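PDB 3D72: vivid PAS protein VVD from Neurospora crassa, which binds a flavin cofactor in a LOV-type PAS domain, probably senses blue light in the fungal circadian system and, once activated by light, forms a rapidly exchanging dimer. Local coordinates for residues Met13-Gln18 and Ile131-Glu136; Val36-Cys41 and Tyr52-Phe57; Lys90-Asn95 and Val112-Phe117. The protein carries 1 engineered substitution. All coordinates share one frame; numbering follows the deposited sequence.

How the contacts relate
All three contacts reach the same antiparallel PAS sheet. Contacts 1 and 2, with centres about 14 Å apart, touch: Leu16 CD2 packs on Leu38 CD2 at 4.1 Å, and Tyr15 CE2 lies 4.1 Å from Leu40 CD2, so helix 12-21 spans both. Leu38 and Leu40 thus meet the helix on one face of strand 38-42, while the alternating Ile39 and Cys41 meet the flavin on the other. Contact 3 lies on strand 110-117, at the edge opposite strand 50-53 of contact 2; its centre is about 20 Å from that of contact 2 and about 27 Å from that of contact 1. Contacts 2 and 3 do not touch directly, yet both reach FAD, contact 3 by hydrogen bonds to the flavin ring.

Contact 1: Met13-Gln18 and Ile131-Glu136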
loop_
_atom_site.group_PDB
_atom_site.type_symbol
_atom_site.label_atom_id
_atom_site.label_comp_id
_atom_site.label_asym_id
_atom_site.label_seq_id
_atom_site.Cartn_x
_atom_site.Cartn_y
_atom_site.Cartn_z
ATOM N N MET A 13 5.298 -3.789 -0.485
ATOM C CA MET A 13 4.292 -2.748 -0.747
ATOM C C MET A 13 2.939 -3.348 -1.106
ATOM O O MET A 13 1.898 -2.915 -0.586
ATOM C CB MET A 13 4.748 -1.811 -1.866
ATOM C CG MET A 13 5.942 -0.969 -1.494
ATOM S SD MET A 13 6.154 0.426 -2.622
ATOM C CE MET A 13 6.949 -0.366 -3.962
ATOM N N GLY A 14 2.950 -4.347 -1.989
ATOM C CA GLY A 14 1.706 -4.973 -2.384
ATOM C C GLY A 14 1.009 -5.599 -1.195
ATOM O O GLY A 14 -0.218 -5.540 -1.090
ATOM N N TYR A 15 1.789 -6.190 -0.295
ATOM C CA TYR A 15 1.218 -6.830 0.879
ATOM C C TYR A 15 0.650 -5.816 1.864
ATOM O O TYR A 15 -0.363 -6.082 2.508
ATOM C CB TYR A 15 2.253 -7.726 1.565
ATOM C CG TYR A 15 2.738 -8.863 0.685
ATOM C CD1 TYR A 15 1.929 -9.393 -0.325
ATOM C CD2 TYR A 15 4.004 -9.415 0.867
ATOM C CE1 TYR A 15 2.371 -10.448 -1.133
ATOM C CE2 TYR A 15 4.453 -10.471 0.067
ATOM C CZ TYR A 15 3.635 -10.979 -0.928
ATOM O OH TYR A 15 4.092 -12.011 -1.718
ATOM N N LEU A 16 1.287 -4.654 1.973
ATOM C CA LEU A 16 0.771 -3.614 2.868
ATOM C C LEU A 16 -0.564 -3.121 2.304
ATOM O O LEU A 16 -1.517 -2.899 3.049
ATOM C CB LEU A 16 1.759 -2.453 2.983
ATOM C CG LEU A 16 3.009 -2.738 3.824
ATOM C CD1 LEU A 16 4.068 -1.679 3.553
ATOM C CD2 LEU A 16 2.640 -2.752 5.308
ATOM N N ILE A 17 -0.636 -2.963 0.983
ATOM C CA ILE A 17 -1.877 -2.531 0.345
ATOM C C ILE A 17 -2.940 -3.601 0.576
ATOM O O ILE A 17 -4.088 -3.300 0.895
ATOM C CB ILE A 17 -1.659 -2.296 -1.172
ATOM C CG1 ILE A 17 -0.791 -1.048 -1.367
ATOM C CG2 ILE A 17 -2.994 -2.132 -1.892
ATOM C CD1 ILE A 17 -0.245 -0.892 -2.778
ATOM N N GLN A 18 -2.550 -4.862 0.438
ATOM C CA GLN A 18 -3.483 -5.959 0.647
ATOM C C GLN A 18 -4.053 -5.914 2.063
ATOM O O GLN A 18 -5.261 -6.089 2.269
ATOM C CB GLN A 18 -2.769 -7.288 0.427
ATOM C CG GLN A 18 -3.620 -8.501 0.721
ATOM C CD GLN A 18 -2.832 -9.788 0.627
ATOM O OE1 GLN A 18 -1.962 -9.937 -0.243
ATOM N NE2 GLN A 18 -3.141 -10.736 1.508
ATOM N N ILE A 131 -0.593 -10.329 10.705
ATOM C CA ILE A 131 -1.675 -10.475 9.740
ATOM C C ILE A 131 -1.244 -11.411 8.618
ATOM O O ILE A 131 -0.211 -11.174 7.995
ATOM C CB ILE A 131 -2.015 -9.108 9.092
ATOM C CG1 ILE A 131 -2.246 -8.046 10.178
ATOM C CG2 ILE A 131 -3.239 -9.241 8.206
ATOM C CD1 ILE A 131 -3.461 -8.300 11.042
ATOM N N PRO A 132 -2.012 -12.490 8.358
ATOM C CA PRO A 132 -1.612 -13.393 7.275
ATOM C C PRO A 132 -1.734 -12.690 5.934
ATOM O O PRO A 132 -2.623 -11.863 5.735
ATOM C CB PRO A 132 -2.595 -14.548 7.404
ATOM C CG PRO A 132 -3.824 -13.871 7.902
ATOM C CD PRO A 132 -3.278 -12.939 8.962
ATOM N N VAL A 133 -0.847 -13.062 5.015
ATOM C CA VAL A 133 -0.770 -12.466 3.691
ATOM C C VAL A 133 -0.850 -13.488 2.550
ATOM O O VAL A 133 -0.206 -14.541 2.595
ATOM C CB VAL A 133 0.563 -11.671 3.582
ATOM C CG1 VAL A 133 0.731 -11.086 2.202
ATOM C CG2 VAL A 133 0.580 -10.570 4.635
ATOM N N ARG A 134 -1.649 -13.174 1.533
ATOM C CA ARG A 134 -1.794 -14.051 0.372
ATOM C C ARG A 134 -0.769 -13.669 -0.687
ATOM O O ARG A 134 -0.539 -12.483 -0.924
ATOM C CB ARG A 134 -3.191 -13.897 -0.238
ATOM C CG ARG A 134 -4.335 -14.152 0.718
ATOM C CD ARG A 134 -5.666 -13.776 0.065
ATOM N NE ARG A 134 -6.786 -13.897 0.994
ATOM C CZ ARG A 134 -7.242 -15.058 1.439
ATOM N NH1 ARG A 134 -6.672 -16.181 1.034
ATOM N NH2 ARG A 134 -8.257 -15.099 2.289
ATOM N N ASP A 135 -0.143 -14.652 -1.328
ATOM C CA ASP A 135 0.803 -14.324 -2.392
ATOM C C ASP A 135 0.064 -14.382 -3.733
ATOM O O ASP A 135 -1.161 -14.304 -3.762
ATOM C CB ASP A 135 2.008 -15.269 -2.381
ATOM C CG ASP A 135 1.631 -16.707 -2.641
ATOM O OD1 ASP A 135 0.434 -16.996 -2.837
ATOM O OD2 ASP A 135 2.550 -17.550 -2.647
ATOM N N GLU A 136 0.792 -14.529 -4.837
ATOM C CA GLU A 136 0.153 -14.555 -6.154
ATOM C C GLU A 136 -0.787 -15.735 -6.381
ATOM O O GLU A 136 -1.632 -15.695 -7.277
ATOM C CB GLU A 136 1.212 -14.518 -7.262
ATOM C CG GLU A 136 2.014 -13.225 -7.291
ATOM C CD GLU A 136 1.171 -11.999 -7.623
ATOM O OE1 GLU A 136 1.698 -10.869 -7.520
ATOM O OE2 GLU A 136 -0.012 -12.161 -7.992
#
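Tyr15 and Val133 form the apolar centre of the contact. Val133 CG1 sits over one face of the Tyr15 ring, 3.6 Å from the centroid, a CH-pi contact displaced toward the CG-CD1 side; the shortest pair is Tyr15 CD1 to Val133 CG1 at 3.3 Å. With CG1 anti to the backbone N (chi1 177°), this branch of Val133 is the one presented to the ring, and the two side chains cross at about a right angle. The ring then runs out along the strand end: Tyr15 CE1 lies 3.6 Å from Arg134 O, and OH is 3.9 Å from Asp135 CB. One helical turn on, the extended side chain of Gln18 brings its amide against the backbone of Arg134, though the modelled rotation of that amide is uncertain. Outside the two segments, Arg134 NH1 is hydrogen-bonded to Gly138 O and Asp135 OD1 to Thr137 OG1, and Tyr15 also touches Leu40 of strand 38-42 and Met144 of strand 140-146. The axes of the short helix and strand segments pass 8.8 Å apart at 118°, a steep crossing that places helix 12-21 as an N-terminal cap on the PAS beta-sheet, across the sheet from its flavin.

Contact 2: Val36-Cys41 and Tyr52-Phe57; sequences VALILC and YASEAF. Engineered in segment 36-41: Val36 (natural residue Cys). With FAD (flavin-adenine dinucleotide), chain C.
The hairpin of strands 38-42 and 50-53, running on into helix 55-61, forms part of the flavin pocket, and Ile39 sends one branch to Phe57 and the other to FAD. Ile39 CG2 stands over the centre of the Phe57 ring, 3.4 Å from the centroid and only 10° off its normal, a well-centred CH-pi contact. Its other branch goes to the cofactor: with CG1 between the backbone N and carbonyl carbon (chi1 64°), CD1 comes within 3.4 Å of FAD C6. Cys41 SG follows two residues later, 3.5 Å from FAD C7M, while FAD O4 approaches the Phe57 ring at its edge. In the antiparallel PAS sheet, Leu40 and Tyr52 are a hydrogen-bonded pair (Leu40 N to Tyr52 O, 2.9 Å), and Ile39 faces Ala53 in the adjoining non-hydrogen-bonded pair. On the side away from the flavin, Leu38 CD1 meets the edge of the Tyr52 ring at CE1, 3.7 Å away. Ser54 turns the strand into the helix: its N donates almost straight to Leu38 O (2.9 Å, 171° at the hydrogen), and its OG caps the helix by accepting from Phe57 N while donating to a lone pair of O of the engineered residue Val36 at 2.9 Å.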
loop_
_atom_site.group_PDB
_atom_site.type_symbol
_atom_site.label_atom_id
_atom_site.label_comp_id
_atom_site.label_asym_id
_atom_site.label_seq_id
_atom_site.Cartn_x
_atom_site.Cartn_y
_atom_site.Cartn_z
ATOM N N VAL A 36 7.467 1.780 8.862
ATOM C CA VAL A 36 7.243 1.264 10.204
ATOM C C VAL A 36 8.085 0.027 10.464
ATOM O O VAL A 36 8.700 -0.510 9.547
ATOM C CB VAL A 36 5.760 0.880 10.410
ATOM C CG1 VAL A 36 4.870 2.045 10.023
ATOM C CG2 VAL A 36 5.411 -0.352 9.587
ATOM N N ALA A 37 8.126 -0.412 11.718
ATOM C CA ALA A 37 8.874 -1.622 12.053
ATOM C C ALA A 37 8.016 -2.808 11.627
ATOM O O ALA A 37 6.903 -2.997 12.113
ATOM C CB ALA A 37 9.158 -1.684 13.552
ATOM N N LEU A 38 8.520 -3.606 10.699
ATOM C CA LEU A 38 7.748 -4.751 10.242
ATOM C C LEU A 38 8.658 -5.853 9.777
ATOM O O LEU A 38 9.825 -5.619 9.485
ATOM C CB LEU A 38 6.813 -4.362 9.088
ATOM C CG LEU A 38 7.392 -3.927 7.738
ATOM C CD1 LEU A 38 7.839 -5.147 6.930
ATOM C CD2 LEU A 38 6.324 -3.160 6.954
ATOM N N ILE A 39 8.113 -7.057 9.745
ATOM C CA ILE A 39 8.853 -8.209 9.241
ATOM C C ILE A 39 7.889 -9.114 8.493
ATOM O O ILE A 39 6.681 -9.080 8.712
ATOM C CB ILE A 39 9.562 -9.013 10.361
ATOM C CG1 ILE A 39 8.548 -9.629 11.322
ATOM C CG2 ILE A 39 10.519 -8.107 11.112
ATOM C CD1 ILE A 39 9.193 -10.585 12.322
ATOM N N LEU A 40 8.421 -9.906 7.572
ATOM C CA LEU A 40 7.603 -10.835 6.812
ATOM C C LEU A 40 8.204 -12.212 7.064
ATOM O O LEU A 40 9.426 -12.375 6.975
ATOM C CB LEU A 40 7.672 -10.528 5.311
ATOM C CG LEU A 40 6.662 -11.325 4.472
ATOM C CD1 LEU A 40 5.274 -10.683 4.582
ATOM C CD2 LEU A 40 7.111 -11.339 3.016
ATOM N N CYS A 41 7.355 -13.175 7.414
ATOM C CA CYS A 41 7.793 -14.543 7.672
ATOM C C CYS A 41 7.144 -15.484 6.675
ATOM O O CYS A 41 6.006 -15.264 6.243
ATOM C CB CYS A 41 7.442 -14.966 9.096
ATOM S SG CYS A 41 8.274 -13.972 10.361
ATOM N N TYR A 52 12.105 -11.131 5.517
ATOM C CA TYR A 52 12.250 -9.696 5.276
ATOM C C TYR A 52 12.094 -8.929 6.578
ATOM O O TYR A 52 11.200 -9.226 7.359
ATOM C CB TYR A 52 11.206 -9.169 4.285
ATOM C CG TYR A 52 11.333 -7.676 4.064
ATOM C CD1 TYR A 52 10.639 -6.762 4.861
ATOM C CD2 TYR A 52 12.206 -7.179 3.104
ATOM C CE1 TYR A 52 10.824 -5.387 4.705
ATOM C CE2 TYR A 52 12.395 -5.813 2.943
ATOM C CZ TYR A 52 11.706 -4.926 3.744
ATOM O OH TYR A 52 11.927 -3.582 3.574
ATOM N N ALA A 53 12.967 -7.949 6.802
ATOM C CA ALA A 53 12.897 -7.122 8.006
ATOM C C ALA A 53 13.116 -5.670 7.612
ATOM O O ALA A 53 14.067 -5.344 6.901
ATOM C CB ALA A 53 13.949 -7.562 9.024
ATOM N N SER A 54 12.225 -4.790 8.060
ATOM C CA SER A 54 12.361 -3.379 7.726
ATOM C C SER A 54 13.478 -2.754 8.545
ATOM O O SER A 54 13.837 -3.255 9.611
ATOM C CB SER A 54 11.054 -2.621 7.986
ATOM O OG SER A 54 10.889 -2.335 9.360
ATOM N N GLU A 55 14.027 -1.655 8.048
ATOM C CA GLU A 55 15.096 -0.994 8.770
ATOM C C GLU A 55 14.655 -0.541 10.156
ATOM O O GLU A 55 15.453 -0.525 11.084
ATOM C CB GLU A 55 15.628 0.180 7.950
ATOM C CG GLU A 55 16.257 -0.278 6.649
ATOM C CD GLU A 55 17.348 0.648 6.157
ATOM O OE1 GLU A 55 18.031 0.287 5.173
ATOM O OE2 GLU A 55 17.524 1.737 6.749
ATOM N N ALA A 56 13.380 -0.193 10.303
ATOM C CA ALA A 56 12.868 0.245 11.601
ATOM C C ALA A 56 12.844 -0.897 12.618
ATOM O O ALA A 56 13.015 -0.665 13.825
ATOM C CB ALA A 56 11.467 0.842 11.447
ATOM N N PHE A 57 12.608 -2.120 12.142
ATOM C CA PHE A 57 12.607 -3.291 13.021
ATOM C C PHE A 57 14.035 -3.556 13.487
ATOM O O PHE A 57 14.269 -3.869 14.650
ATOM C CB PHE A 57 12.086 -4.523 12.271
ATOM C CG PHE A 57 12.277 -5.817 13.009
ATOM C CD1 PHE A 57 11.352 -6.236 13.957
ATOM C CD2 PHE A 57 13.391 -6.617 12.760
ATOM C CE1 PHE A 57 11.520 -7.432 14.645
ATOM C CE2 PHE A 57 13.573 -7.818 13.444
ATOM C CZ PHE A 57 12.639 -8.230 14.390
HETATM P PA FAD C . 6.056 -22.670 21.223
HETATM O O1A FAD C . 7.541 -22.680 21.118
HETATM O O2A FAD C . 5.337 -23.929 20.914
HETATM O O5B FAD C . 5.673 -22.163 22.677
HETATM C C5B FAD C . 4.317 -22.048 23.152
HETATM C C4B FAD C . 4.378 -21.794 24.656
HETATM O O4B FAD C . 3.019 -21.750 25.127
HETATM C C3B FAD C . 5.121 -22.870 25.476
HETATM O O3B FAD C . 6.141 -22.371 26.303
HETATM C C2B FAD C . 4.035 -23.602 26.257
HETATM O O2B FAD C . 4.338 -24.012 27.565
HETATM C C1B FAD C . 2.803 -22.695 26.184
HETATM N N9A FAD C . 1.570 -23.387 25.857
HETATM C C8A FAD C . 1.285 -24.111 24.732
HETATM N N7A FAD C . 0.083 -24.638 24.718
HETATM C C5A FAD C . -0.454 -24.255 25.935
HETATM C C6A FAD C . -1.740 -24.500 26.534
HETATM N N6A FAD C . -2.673 -25.236 25.922
HETATM N N1A FAD C . -1.986 -23.975 27.768
HETATM C C2A FAD C . -1.013 -23.233 28.365
HETATM N N3A FAD C . 0.220 -22.929 27.899
HETATM C C4A FAD C . 0.431 -23.504 26.636
HETATM N N1 FAD C . 7.487 -13.020 18.677
HETATM C C2 FAD C . 8.115 -12.096 19.449
HETATM O O2 FAD C . 8.427 -12.318 20.633
HETATM N N3 FAD C . 8.413 -10.834 18.910
HETATM C C4 FAD C . 8.135 -10.437 17.600
HETATM O O4 FAD C . 8.434 -9.281 17.222
HETATM C C4X FAD C . 7.471 -11.398 16.810
HETATM N N5 FAD C . 7.166 -11.081 15.473
HETATM C C5X FAD C . 6.524 -12.043 14.714
HETATM C C6 FAD C . 6.205 -11.740 13.354
HETATM C C7 FAD C . 5.600 -12.660 12.531
HETATM C C7M FAD C . 5.280 -12.225 11.095
HETATM C C8 FAD C . 5.318 -13.967 13.002
HETATM C C8M FAD C . 4.676 -15.035 12.140
HETATM C C9 FAD C . 5.625 -14.293 14.373
HETATM C C9A FAD C . 6.229 -13.362 15.235
HETATM N N10 FAD C . 6.547 -13.647 16.625
HETATM C C10 FAD C . 7.200 -12.691 17.372
HETATM C "C1'" FAD C . 6.210 -14.946 17.273
HETATM C "C2'" FAD C . 7.135 -16.133 17.170
HETATM O "O2'" FAD C . 7.716 -16.149 15.861
HETATM C "C3'" FAD C . 6.302 -17.395 17.500
HETATM O "O3'" FAD C . 5.247 -17.505 16.546
HETATM C "C4'" FAD C . 5.676 -17.348 18.933
HETATM O "O4'" FAD C . 6.713 -17.367 19.896
HETATM C "C5'" FAD C . 4.702 -18.508 19.200
HETATM O "O5'" FAD C . 5.097 -19.702 18.505
HETATM P P FAD C . 6.198 -20.700 19.063
HETATM O O1P FAD C . 6.584 -21.543 17.929
HETATM O O2P FAD C . 7.296 -19.950 19.723
HETATM O O3P FAD C . 5.489 -21.620 20.170
#

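Contact 3: Lys90-Asn95 and Val112-Phe117; sequences KYVDSN and VEVVNF. With FAD (flavin-adenine dinucleotide), chain C.
The backbones of Val92 and Val115 come nearest, CA to CA 5.9 Å, where the loop leading into helix 94-106 passes strand 110-117 with no direct hydrogen bond between them. This strand is an edge of the antiparallel PAS sheet: Val114 and Asn116 pair through their backbones with Asn126 and Phe124 of strand 123-134, whereas Val115 N turns to the loop side and donates to a water at 3.2 Å. The same water takes a weak bond from Asp93 N, bridging loop and strand. Asp93 is also the N-cap of helix 94-106, its OD1 accepting from Thr96 N.

Val92 packs through both branches. CG1, anti to the backbone N, reaches Val114 CG2 at 3.8 Å, while CG2 lies 3.5 Å from Val115 O. Further along, Tyr91 CB meets the Phe117 ring at its edge, 3.9 Å from CZ. The two side chains cross at about a right angle; their ring planes lie 66° apart, and Tyr91 CB makes the closest approach.

Between these residues Asn116 leaves the strand with its CB directed away from the loop, and its amide reaches the flavin. There it makes a paired recognition of the isoalloxazine: FAD N3 donates to Asn116 OD1 over 2.9 Å at a nearly linear 173°, and Asn116 ND2 donates to FAD O2, also at 2.9 Å. Asn126 ND2 gives OD1 a second donor, which probably helps set the direction of the amide. Asn116 ND2 also donates to Val115 O at 2.7 Å, from above the carbonyl, 47° out of its plane.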
loop_
_atom_site.group_PDB
_atom_site.type_symbol
_atom_site.label_atom_id
_atom_site.label_comp_id
_atom_site.label_asym_id
_atom_site.label_seq_id
_atom_site.Cartn_x
_atom_site.Cartn_y
_atom_site.Cartn_z
ATOM N N LYS A 90 11.341 -18.209 30.137
ATOM C CA LYS A 90 11.423 -17.873 31.492
ATOM C C LYS A 90 11.167 -16.396 31.773
ATOM O O LYS A 90 11.242 -15.970 32.908
ATOM C CB LYS A 90 12.718 -18.448 32.063
ATOM C CG LYS A 90 14.016 -17.711 31.866
ATOM C CD LYS A 90 15.081 -18.636 31.259
ATOM C CE LYS A 90 14.916 -20.103 31.644
ATOM N NZ LYS A 90 15.888 -20.959 30.916
ATOM N N TYR A 91 10.833 -15.627 30.742
ATOM C CA TYR A 91 10.537 -14.191 30.890
ATOM C C TYR A 91 9.257 -13.812 30.164
ATOM O O TYR A 91 8.828 -12.650 30.196
ATOM C CB TYR A 91 11.691 -13.371 30.334
ATOM C CG TYR A 91 12.984 -13.680 31.011
ATOM C CD1 TYR A 91 13.104 -13.539 32.393
ATOM C CD2 TYR A 91 14.087 -14.124 30.290
ATOM C CE1 TYR A 91 14.296 -13.833 33.045
ATOM C CE2 TYR A 91 15.286 -14.419 30.932
ATOM C CZ TYR A 91 15.384 -14.272 32.309
ATOM O OH TYR A 91 16.564 -14.557 32.950
ATOM N N VAL A 92 8.670 -14.771 29.506
ATOM C CA VAL A 92 7.465 -14.498 28.759
ATOM C C VAL A 92 6.266 -15.295 29.186
ATOM O O VAL A 92 6.348 -16.487 29.481
ATOM C CB VAL A 92 7.708 -14.714 27.273
ATOM C CG1 VAL A 92 6.447 -14.429 26.498
ATOM C CG2 VAL A 92 8.838 -13.810 26.812
ATOM N N ASP A 93 5.133 -14.592 29.223
ATOM C CA ASP A 93 3.878 -15.183 29.593
ATOM C C ASP A 93 3.581 -16.338 28.644
ATOM O O ASP A 93 3.483 -16.150 27.431
ATOM C CB ASP A 93 2.789 -14.120 29.482
ATOM C CG ASP A 93 1.457 -14.614 29.969
ATOM O OD1 ASP A 93 0.933 -15.575 29.377
ATOM O OD2 ASP A 93 0.938 -14.043 30.953
ATOM N N SER A 94 3.440 -17.539 29.199
ATOM C CA SER A 94 3.160 -18.711 28.386
ATOM C C SER A 94 1.850 -18.613 27.616
ATOM O O SER A 94 1.770 -19.050 26.471
ATOM C CB SER A 94 3.157 -19.972 29.252
ATOM O OG SER A 94 4.478 -20.346 29.603
ATOM N N ASN A 95 0.824 -18.044 28.237
ATOM C CA ASN A 95 -0.460 -17.911 27.562
ATOM C C ASN A 95 -0.318 -17.002 26.349
ATOM O O ASN A 95 -0.964 -17.206 25.325
ATOM C CB ASN A 95 -1.515 -17.331 28.502
ATOM C CG ASN A 95 -2.874 -17.206 27.837
ATOM O OD1 ASN A 95 -3.487 -18.206 27.463
ATOM N ND2 ASN A 95 -3.345 -15.973 27.679
ATOM N N VAL A 112 -0.940 -8.773 20.347
ATOM C CA VAL A 112 -0.562 -9.048 21.729
ATOM C C VAL A 112 0.563 -8.150 22.208
ATOM O O VAL A 112 1.190 -7.449 21.425
ATOM C CB VAL A 112 -0.078 -10.516 21.905
ATOM C CG1 VAL A 112 -1.131 -11.486 21.399
ATOM C CG2 VAL A 112 1.246 -10.723 21.174
ATOM N N GLU A 113 0.772 -8.139 23.522
ATOM C CA GLU A 113 1.879 -7.407 24.105
ATOM C C GLU A 113 2.779 -8.529 24.603
ATOM O O GLU A 113 2.330 -9.411 25.335
ATOM C CB GLU A 113 1.443 -6.534 25.281
ATOM C CG GLU A 113 0.734 -5.259 24.882
ATOM C CD GLU A 113 0.885 -4.192 25.940
ATOM O OE1 GLU A 113 0.801 -4.545 27.132
ATOM O OE2 GLU A 113 1.087 -3.011 25.584
ATOM N N VAL A 114 4.037 -8.514 24.189
ATOM C CA VAL A 114 4.956 -9.561 24.601
ATOM C C VAL A 114 6.285 -8.977 25.042
ATOM O O VAL A 114 6.793 -8.031 24.445
ATOM C CB VAL A 114 5.197 -10.580 23.444
ATOM C CG1 VAL A 114 5.818 -9.890 22.246
ATOM C CG2 VAL A 114 6.100 -11.714 23.926
ATOM N N VAL A 115 6.839 -9.531 26.113
ATOM C CA VAL A 115 8.121 -9.058 26.594
ATOM C C VAL A 115 9.195 -9.533 25.625
ATOM O O VAL A 115 9.264 -10.716 25.303
ATOM C CB VAL A 115 8.426 -9.599 28.007
ATOM C CG1 VAL A 115 9.850 -9.242 28.402
ATOM C CG2 VAL A 115 7.445 -9.003 29.005
ATOM N N ASN A 116 10.008 -8.593 25.151
ATOM C CA ASN A 116 11.097 -8.878 24.222
ATOM C C ASN A 116 12.377 -8.213 24.712
ATOM O O ASN A 116 12.366 -7.390 25.636
ATOM C CB ASN A 116 10.774 -8.355 22.810
ATOM C CG ASN A 116 9.908 -9.319 21.985
ATOM O OD1 ASN A 116 9.634 -9.057 20.812
ATOM N ND2 ASN A 116 9.486 -10.427 22.586
ATOM N N PHE A 117 13.491 -8.567 24.089
ATOM C CA PHE A 117 14.780 -8.010 24.475
ATOM C C PHE A 117 15.587 -7.593 23.253
ATOM O O PHE A 117 15.646 -8.322 22.266
ATOM C CB PHE A 117 15.573 -9.047 25.281
ATOM C CG PHE A 117 14.882 -9.499 26.528
ATOM C CD1 PHE A 117 15.092 -8.839 27.735
ATOM C CD2 PHE A 117 13.996 -10.566 26.490
ATOM C CE1 PHE A 117 14.414 -9.228 28.886
ATOM C CE2 PHE A 117 13.306 -10.969 27.628
ATOM C CZ PHE A 117 13.522 -10.293 28.841
HETATM P PA FAD C . 6.056 -22.670 21.223
HETATM O O1A FAD C . 7.541 -22.680 21.118
HETATM O O2A FAD C . 5.337 -23.929 20.914
HETATM O O5B FAD C . 5.673 -22.163 22.677
HETATM C C5B FAD C . 4.317 -22.048 23.152
HETATM C C4B FAD C . 4.378 -21.794 24.656
HETATM O O4B FAD C . 3.019 -21.750 25.127
HETATM C C3B FAD C . 5.121 -22.870 25.476
HETATM O O3B FAD C . 6.141 -22.371 26.303
HETATM C C2B FAD C . 4.035 -23.602 26.257
HETATM O O2B FAD C . 4.338 -24.012 27.565
HETATM C C1B FAD C . 2.803 -22.695 26.184
HETATM N N9A FAD C . 1.570 -23.387 25.857
HETATM C C8A FAD C . 1.285 -24.111 24.732
HETATM N N7A FAD C . 0.083 -24.638 24.718
HETATM C C5A FAD C . -0.454 -24.255 25.935
HETATM C C6A FAD C . -1.740 -24.500 26.534
HETATM N N6A FAD C . -2.673 -25.236 25.922
HETATM N N1A FAD C . -1.986 -23.975 27.768
HETATM C C2A FAD C . -1.013 -23.233 28.365
HETATM N N3A FAD C . 0.220 -22.929 27.899
HETATM C C4A FAD C . 0.431 -23.504 26.636
HETATM N N1 FAD C . 7.487 -13.020 18.677
HETATM C C2 FAD C . 8.115 -12.096 19.449
HETATM O O2 FAD C . 8.427 -12.318 20.633
HETATM N N3 FAD C . 8.413 -10.834 18.910
HETATM C C4 FAD C . 8.135 -10.437 17.600
HETATM O O4 FAD C . 8.434 -9.281 17.222
HETATM C C4X FAD C . 7.471 -11.398 16.810
HETATM N N5 FAD C . 7.166 -11.081 15.473
HETATM C C5X FAD C . 6.524 -12.043 14.714
HETATM C C6 FAD C . 6.205 -11.740 13.354
HETATM C C7 FAD C . 5.600 -12.660 12.531
HETATM C C7M FAD C . 5.280 -12.225 11.095
HETATM C C8 FAD C . 5.318 -13.967 13.002
HETATM C C8M FAD C . 4.676 -15.035 12.140
HETATM C C9 FAD C . 5.625 -14.293 14.373
HETATM C C9A FAD C . 6.229 -13.362 15.235
HETATM N N10 FAD C . 6.547 -13.647 16.625
HETATM C C10 FAD C . 7.200 -12.691 17.372
HETATM C "C1'" FAD C . 6.210 -14.946 17.273
HETATM C "C2'" FAD C . 7.135 -16.133 17.170
HETATM O "O2'" FAD C . 7.716 -16.149 15.861
HETATM C "C3'" FAD C . 6.302 -17.395 17.500
HETATM O "O3'" FAD C . 5.247 -17.505 16.546
HETATM C "C4'" FAD C . 5.676 -17.348 18.933
HETATM O "O4'" FAD C . 6.713 -17.367 19.896
HETATM C "C5'" FAD C . 4.702 -18.508 19.200
HETATM O "O5'" FAD C . 5.097 -19.702 18.505
HETATM P P FAD C . 6.198 -20.700 19.063
HETATM O O1P FAD C . 6.584 -21.543 17.929
HETATM O O2P FAD C . 7.296 -19.950 19.723
HETATM O O3P FAD C . 5.489 -21.620 20.170
HETATM O O HOH W 1 5.159 -11.402 28.059
#